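Local coordinates for phage-related protein (Bacillus cereus, PDB 4JG2), which is of unknown function but probably binds single-stranded DNA, as related phage proteins do, at residues A[38-43]-A[158-163]; A[47-52]-A[64-69]. All blocks are in the same frame, centred on the assembly; numbering follows the deposited sequence.

How the interactions relate
Interactions 1 and 2 are both antiparallel strand pairings, each in a different sheet of the same chain. Their centres lie about 12 Å apart. Strand 37-39 of interaction 1 is followed in the chain by strand 45-50 of interaction 2, and the partner 63-71 also precedes 157-169. The two contacts touch through Val68: its CG1 lies 4.2 Å from CG2 of Thr40, and its CG2 lies 4.3 Å from CD2 of Leu162. The link is apolar packing between the two sheets. All four segments belong to the Enc34-type region, which probably binds single-stranded DNA. No ligand lies in either contact.

Interaction 1 (A[38-43]-A[158-163]); sequences VVTSVN and ARVSLN
Thr40 and Arg159 meet where the short strand 37-39 runs out beside the long strand 157-169. NE of Arg159 gives a hydrogen bond of 2.8 Å to O of Thr40. The donor comes nearly along the C=O axis, and the oxygen lies close to the guanidinium plane. NH2 of Arg159 adds weak bonds to O of Thr40 and to O of Val39. The arginine chain bends at chi3 (73°), which turns its head back over residues 39 and 40. CG1 of Val39 then sits over one face of the guanidinium, 3.3 Å above its plane and toward the rim. Lower on the same chain, CG1 of Val42 rests 4.0 Å from CG of Arg159.

The side chain of Thr40 also reaches the opposite backbone. OG1 lies between the backbone N and the carbonyl carbon (chi1 71°) and accepts from N of Val160 at 3.0 Å. The same hydroxyl is hydrogen-bonded to OG1 of Thr44. CG2 of Thr40 packs across CD1 of Leu162 at 3.7 Å.

Regular antiparallel pairing precedes this point. Val38 and Leu162 form a hydrogen-bonded pair, with N of Val38 to O of Leu162 at 2.9 Å and N of Leu162 to O of Val38 at 2.8 Å. Val39 and Ser161 form the non-hydrogen-bonded pair. N of Thr40 continues the ladder with a bond to O of Val160. Past it, OG of Ser41 accepts from N of Asn43 in an ST turn, in the loop that follows the strand.

Helix 75-96 packs on Val38 through Ala80 and Ala84, and Thr77 touches Thr40. Strand 157-169 also pairs with strand 175-186, so strand 37-39 extends this mixed sheet next to the helix.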
loop_
_atom_site.group_PDB
_atom_site.type_symbol
_atom_site.label_atom_id
_atom_site.label_comp_id
_atom_site.label_asym_id
_atom_site.label_seq_id
_atom_site.Cartn_x
_atom_site.Cartn_y
_atom_site.Cartn_z
ATOM N N VAL A 38 4.879 -8.067 -2.302
ATOM C CA VAL A 38 4.430 -7.837 -3.685
ATOM C C VAL A 38 4.898 -6.472 -4.123
ATOM O O VAL A 38 4.737 -5.499 -3.389
ATOM C CB VAL A 38 2.897 -7.851 -3.790
ATOM C CG1 VAL A 38 2.451 -7.544 -5.257
ATOM C CG2 VAL A 38 2.329 -9.178 -3.293
ATOM N N VAL A 39 5.457 -6.391 -5.311
ATOM C CA VAL A 39 5.792 -5.106 -5.934
ATOM C C VAL A 39 4.771 -4.843 -7.032
ATOM O O VAL A 39 4.658 -5.639 -7.974
ATOM C CB VAL A 39 7.233 -5.048 -6.444
ATOM C CG1 VAL A 39 7.607 -3.655 -6.918
ATOM C CG2 VAL A 39 8.209 -5.434 -5.369
ATOM N N THR A 40 3.994 -3.771 -6.904
ATOM C CA THR A 40 2.909 -3.473 -7.862
ATOM C C THR A 40 3.456 -3.017 -9.210
ATOM O O THR A 40 4.670 -2.782 -9.354
ATOM C CB THR A 40 1.913 -2.471 -7.268
ATOM O OG1 THR A 40 2.544 -1.208 -7.200
ATOM C CG2 THR A 40 1.442 -2.871 -5.877
ATOM N N SER A 41 2.547 -2.916 -10.170
ATOM C CA SER A 41 2.938 -2.615 -11.553
ATOM C C SER A 41 3.241 -1.181 -11.817
ATOM O O SER A 41 2.865 -0.271 -11.046
ATOM C CB SER A 41 1.848 -3.110 -12.564
ATOM O OG SER A 41 0.919 -2.080 -12.735
ATOM N N VAL A 42 3.805 -0.921 -12.976
ATOM C CA VAL A 42 4.011 0.465 -13.427
ATOM C C VAL A 42 2.720 1.264 -13.637
ATOM O O VAL A 42 2.771 2.476 -13.809
ATOM C CB VAL A 42 4.860 0.518 -14.728
ATOM C CG1 VAL A 42 6.249 -0.003 -14.459
ATOM C CG2 VAL A 42 4.217 -0.209 -15.902
ATOM N N ASN A 43 1.559 0.549 -13.661
ATOM C CA ASN A 43 0.254 1.232 -13.855
ATOM C C ASN A 43 -0.472 1.535 -12.576
ATOM O O ASN A 43 -1.590 2.020 -12.578
ATOM C CB ASN A 43 -0.614 0.405 -14.787
ATOM C CG ASN A 43 0.041 0.239 -16.119
ATOM O OD1 ASN A 43 0.413 1.203 -16.754
ATOM N ND2 ASN A 43 0.250 -0.955 -16.471
ATOM N N ALA A 158 3.375 5.002 -9.972
ATOM C CA ALA A 158 4.571 4.540 -9.356
ATOM C C ALA A 158 4.410 3.083 -8.946
ATOM O O ALA A 158 3.335 2.712 -8.438
ATOM C CB ALA A 158 4.891 5.350 -8.106
ATOM N N ARG A 159 5.481 2.286 -9.085
ATOM C CA ARG A 159 5.478 0.948 -8.478
ATOM C C ARG A 159 5.620 1.101 -6.952
ATOM O O ARG A 159 6.379 1.967 -6.491
ATOM C CB ARG A 159 6.649 0.072 -8.968
ATOM C CG ARG A 159 6.706 -0.101 -10.505
ATOM C CD ARG A 159 7.726 -1.177 -10.906
ATOM N NE ARG A 159 7.125 -2.430 -10.554
ATOM C CZ ARG A 159 7.760 -3.579 -10.396
ATOM N NH1 ARG A 159 9.056 -3.671 -10.608
ATOM N NH2 ARG A 159 7.023 -4.654 -10.076
ATOM N N VAL A 160 4.949 0.238 -6.185
ATOM C CA VAL A 160 5.031 0.272 -4.734
ATOM C C VAL A 160 5.312 -1.118 -4.199
ATOM O O VAL A 160 4.667 -2.081 -4.640
ATOM C CB VAL A 160 3.739 0.828 -4.109
ATOM C CG1 VAL A 160 3.901 0.967 -2.593
ATOM C CG2 VAL A 160 3.327 2.166 -4.736
ATOM N N SER A 161 6.258 -1.200 -3.274
ATOM C CA SER A 161 6.555 -2.442 -2.605
ATOM C C SER A 161 5.614 -2.530 -1.386
ATOM O O SER A 161 5.434 -1.559 -0.654
ATOM C CB SER A 161 8.013 -2.467 -2.162
ATOM O OG SER A 161 8.328 -3.708 -1.584
ATOM N N LEU A 162 4.998 -3.687 -1.244
ATOM C CA LEU A 162 4.049 -3.969 -0.203
ATOM C C LEU A 162 4.364 -5.238 0.534
ATOM O O LEU A 162 4.807 -6.216 -0.082
ATOM C CB LEU A 162 2.658 -4.181 -0.854
ATOM C CG LEU A 162 2.098 -3.053 -1.729
ATOM C CD1 LEU A 162 0.770 -3.503 -2.329
ATOM C CD2 LEU A 162 1.977 -1.720 -0.988
ATOM N N ASN A 163 4.154 -5.262 1.845
ATOM C CA ASN A 163 4.306 -6.501 2.598
ATOM C C ASN A 163 3.043 -6.683 3.389
ATOM O O ASN A 163 2.519 -5.788 4.025
ATOM C CB ASN A 163 5.549 -6.610 3.529
ATOM C CG ASN A 163 5.777 -8.057 4.108
ATOM O OD1 ASN A 163 6.476 -8.931 3.497
ATOM N ND2 ASN A 163 5.252 -8.293 5.335
#

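Interaction 2 (A[47-52]-A[64-69]); sequences SYFHGW and YSVSVL
His50 and Ser65 face each other as an antiparallel hydrogen-bonded pair. N of His50 binds O of Ser65 at 2.8 Å. The return bond, from N of Ser65 to O of His50, is 3.1 Å. Ser47 and Ser67 make the second hydrogen-bonded pair. The register shifts by one between the two pairs, so a beta bulge lies at Tyr48 and Phe49. Tyr48 there has positive phi and psi.

The bulge leaves O of Tyr48 to a water, which donates to it at 2.7 Å. The water is also hydrogen-bonded to OG of Ser65. That hydroxyl takes the position between backbone N and carbonyl carbon (chi1 63°), on the same face as His50, and the water meets the His50 ring at its edge, in plane.

In the conformer of Ser67 described, the ring of Tyr48 presents its edge to this serine, with CD2 of Tyr48 4.0 Å from OG of Ser67. The same OG is hydrogen-bonded to OD1 of Asn129. In Val66, CG2 points opposite the backbone N across the CA–CB bond. It thereby reaches O of Ser47 at 3.5 Å and the edge of the Phe49 ring, 4.2 Å from CD1. N of Gly51 lies over the centre of one face of the Phe49 ring. At the far end, CG of Tyr64 is anti to the carbonyl carbon (chi1 -61°). This carries the ring along residues 50 to 52: CD2 of Tyr64 lies 3.5 Å from O of Gly51, and O of Trp52 is at the ring edge.

Strand 45-50 is an outermost strand of the four-stranded antiparallel sheet within this chain. Strand 125-132 pairs with the other side of strand 63-71. From strand 175-186 of the other sheet, Ile182 packs on Phe49 and Leu179 on Val66.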
loop_
_atom_site.group_PDB
_atom_site.type_symbol
_atom_site.label_atom_id
_atom_site.label_comp_id
_atom_site.label_asym_id
_atom_site.label_seq_id
_atom_site.Cartn_x
_atom_site.Cartn_y
_atom_site.Cartn_z
ATOM N N SER A 47 -2.852 7.517 -4.425
ATOM C CA SER A 47 -3.880 8.369 -3.865
ATOM C C SER A 47 -3.514 8.662 -2.407
ATOM O O SER A 47 -2.979 7.791 -1.701
ATOM C CB SER A 47 -5.253 7.660 -3.942
ATOM O OG SER A 47 -6.261 8.212 -3.142
ATOM N N TYR A 48 -3.817 9.864 -1.920
ATOM C CA TYR A 48 -3.545 10.224 -0.550
ATOM C C TYR A 48 -2.091 9.903 -0.209
ATOM O O TYR A 48 -1.768 9.239 0.805
ATOM C CB TYR A 48 -4.551 9.605 0.439
ATOM C CG TYR A 48 -5.977 9.933 0.134
ATOM C CD1 TYR A 48 -6.414 11.228 0.035
ATOM C CD2 TYR A 48 -6.893 8.932 -0.043
ATOM C CE1 TYR A 48 -7.755 11.510 -0.188
ATOM C CE2 TYR A 48 -8.197 9.204 -0.297
ATOM C CZ TYR A 48 -8.631 10.505 -0.347
ATOM O OH TYR A 48 -9.952 10.848 -0.620
ATOM N N PHE A 49 -1.192 10.437 -1.014
ATOM C CA PHE A 49 0.207 10.161 -0.841
ATOM C C PHE A 49 0.844 10.913 0.322
ATOM O O PHE A 49 0.949 12.134 0.317
ATOM C CB PHE A 49 0.957 10.497 -2.159
ATOM C CG PHE A 49 2.408 10.345 -2.066
ATOM C CD1 PHE A 49 3.026 9.141 -2.011
ATOM C CD2 PHE A 49 3.150 11.495 -1.983
ATOM C CE1 PHE A 49 4.492 9.137 -1.931
ATOM C CE2 PHE A 49 4.450 11.507 -1.858
ATOM C CZ PHE A 49 5.147 10.385 -1.865
ATOM N N HIS A 50 1.336 10.137 1.280
ATOM C CA HIS A 50 2.038 10.654 2.448
ATOM C C HIS A 50 3.329 9.875 2.606
ATOM O O HIS A 50 3.624 9.282 3.627
ATOM C CB HIS A 50 1.175 10.604 3.680
ATOM C CG HIS A 50 0.013 11.543 3.609
ATOM N ND1 HIS A 50 0.153 12.900 3.626
ATOM C CD2 HIS A 50 -1.299 11.311 3.446
ATOM C CE1 HIS A 50 -1.027 13.469 3.489
ATOM N NE2 HIS A 50 -1.929 12.521 3.341
ATOM N N GLY A 51 4.163 9.922 1.576
ATOM C CA GLY A 51 5.455 9.269 1.567
ATOM C C GLY A 51 6.634 10.148 1.915
ATOM O O GLY A 51 7.648 9.621 2.288
ATOM N N TRP A 52 6.496 11.480 1.797
ATOM C CA TRP A 52 7.618 12.340 2.180
ATOM C C TRP A 52 7.583 12.721 3.659
ATOM O O TRP A 52 8.630 12.901 4.264
ATOM C CB TRP A 52 7.628 13.624 1.328
ATOM C CG TRP A 52 7.788 13.430 -0.158
ATOM C CD1 TRP A 52 6.917 13.777 -1.132
ATOM C CD2 TRP A 52 8.928 12.845 -0.820
ATOM N NE1 TRP A 52 7.429 13.474 -2.384
ATOM C CE2 TRP A 52 8.672 12.913 -2.204
ATOM C CE3 TRP A 52 10.162 12.340 -0.370
ATOM C CZ2 TRP A 52 9.607 12.503 -3.164
ATOM C CZ3 TRP A 52 11.078 11.936 -1.306
ATOM C CH2 TRP A 52 10.798 12.004 -2.676
ATOM N N TYR A 64 3.756 7.111 7.699
ATOM C CA TYR A 64 3.839 7.243 6.245
ATOM C C TYR A 64 2.754 6.350 5.652
ATOM O O TYR A 64 2.521 5.227 6.152
ATOM C CB TYR A 64 5.220 6.874 5.738
ATOM C CG TYR A 64 6.321 7.752 6.304
ATOM C CD1 TYR A 64 6.933 7.502 7.518
ATOM C CD2 TYR A 64 6.745 8.860 5.587
ATOM C CE1 TYR A 64 7.862 8.368 8.031
ATOM C CE2 TYR A 64 7.713 9.707 6.041
ATOM C CZ TYR A 64 8.271 9.452 7.271
ATOM O OH TYR A 64 9.253 10.307 7.759
ATOM N N SER A 65 2.092 6.798 4.602
ATOM C CA SER A 65 1.002 6.029 4.064
ATOM C C SER A 65 0.713 6.450 2.646
ATOM O O SER A 65 1.053 7.526 2.187
ATOM C CB SER A 65 -0.253 6.227 4.921
ATOM O OG SER A 65 -0.708 7.600 4.924
ATOM N N VAL A 66 -0.003 5.556 1.926
ATOM C CA VAL A 66 -0.516 5.838 0.593
ATOM C C VAL A 66 -1.619 4.819 0.326
ATOM O O VAL A 66 -1.542 3.702 0.787
ATOM C CB VAL A 66 0.593 5.727 -0.487
ATOM C CG1 VAL A 66 1.311 4.422 -0.457
ATOM C CG2 VAL A 66 0.110 6.115 -1.862
ATOM N N SER A 67 -2.628 5.277 -0.424
ATOM C CA SER A 67 -3.668 4.415 -0.976
ATOM C C SER A 67 -3.212 4.035 -2.390
ATOM O O SER A 67 -3.134 4.891 -3.268
ATOM C CB SER A 67 -5.028 5.101 -0.950
ATOM O OG SER A 67 -5.481 5.249 0.394
ATOM N N VAL A 68 -2.885 2.753 -2.579
ATOM C CA VAL A 68 -2.330 2.294 -3.808
ATOM C C VAL A 68 -3.469 1.778 -4.693
ATOM O O VAL A 68 -4.194 0.834 -4.311
ATOM C CB VAL A 68 -1.385 1.139 -3.397
ATOM C CG1 VAL A 68 -0.683 0.548 -4.561
ATOM C CG2 VAL A 68 -0.360 1.590 -2.324
ATOM N N LEU A 69 -3.629 2.390 -5.867
ATOM C CA LEU A 69 -4.685 2.066 -6.808
ATOM C C LEU A 69 -4.176 1.093 -7.838
ATOM O O LEU A 69 -3.262 1.427 -8.612
ATOM C CB LEU A 69 -5.211 3.342 -7.458
ATOM C CG LEU A 69 -5.725 4.432 -6.554
ATOM C CD1 LEU A 69 -6.217 5.616 -7.356
ATOM C CD2 LEU A 69 -6.675 4.051 -5.494
HETATM O O HOH W 1 -2.660 8.072 3.063
#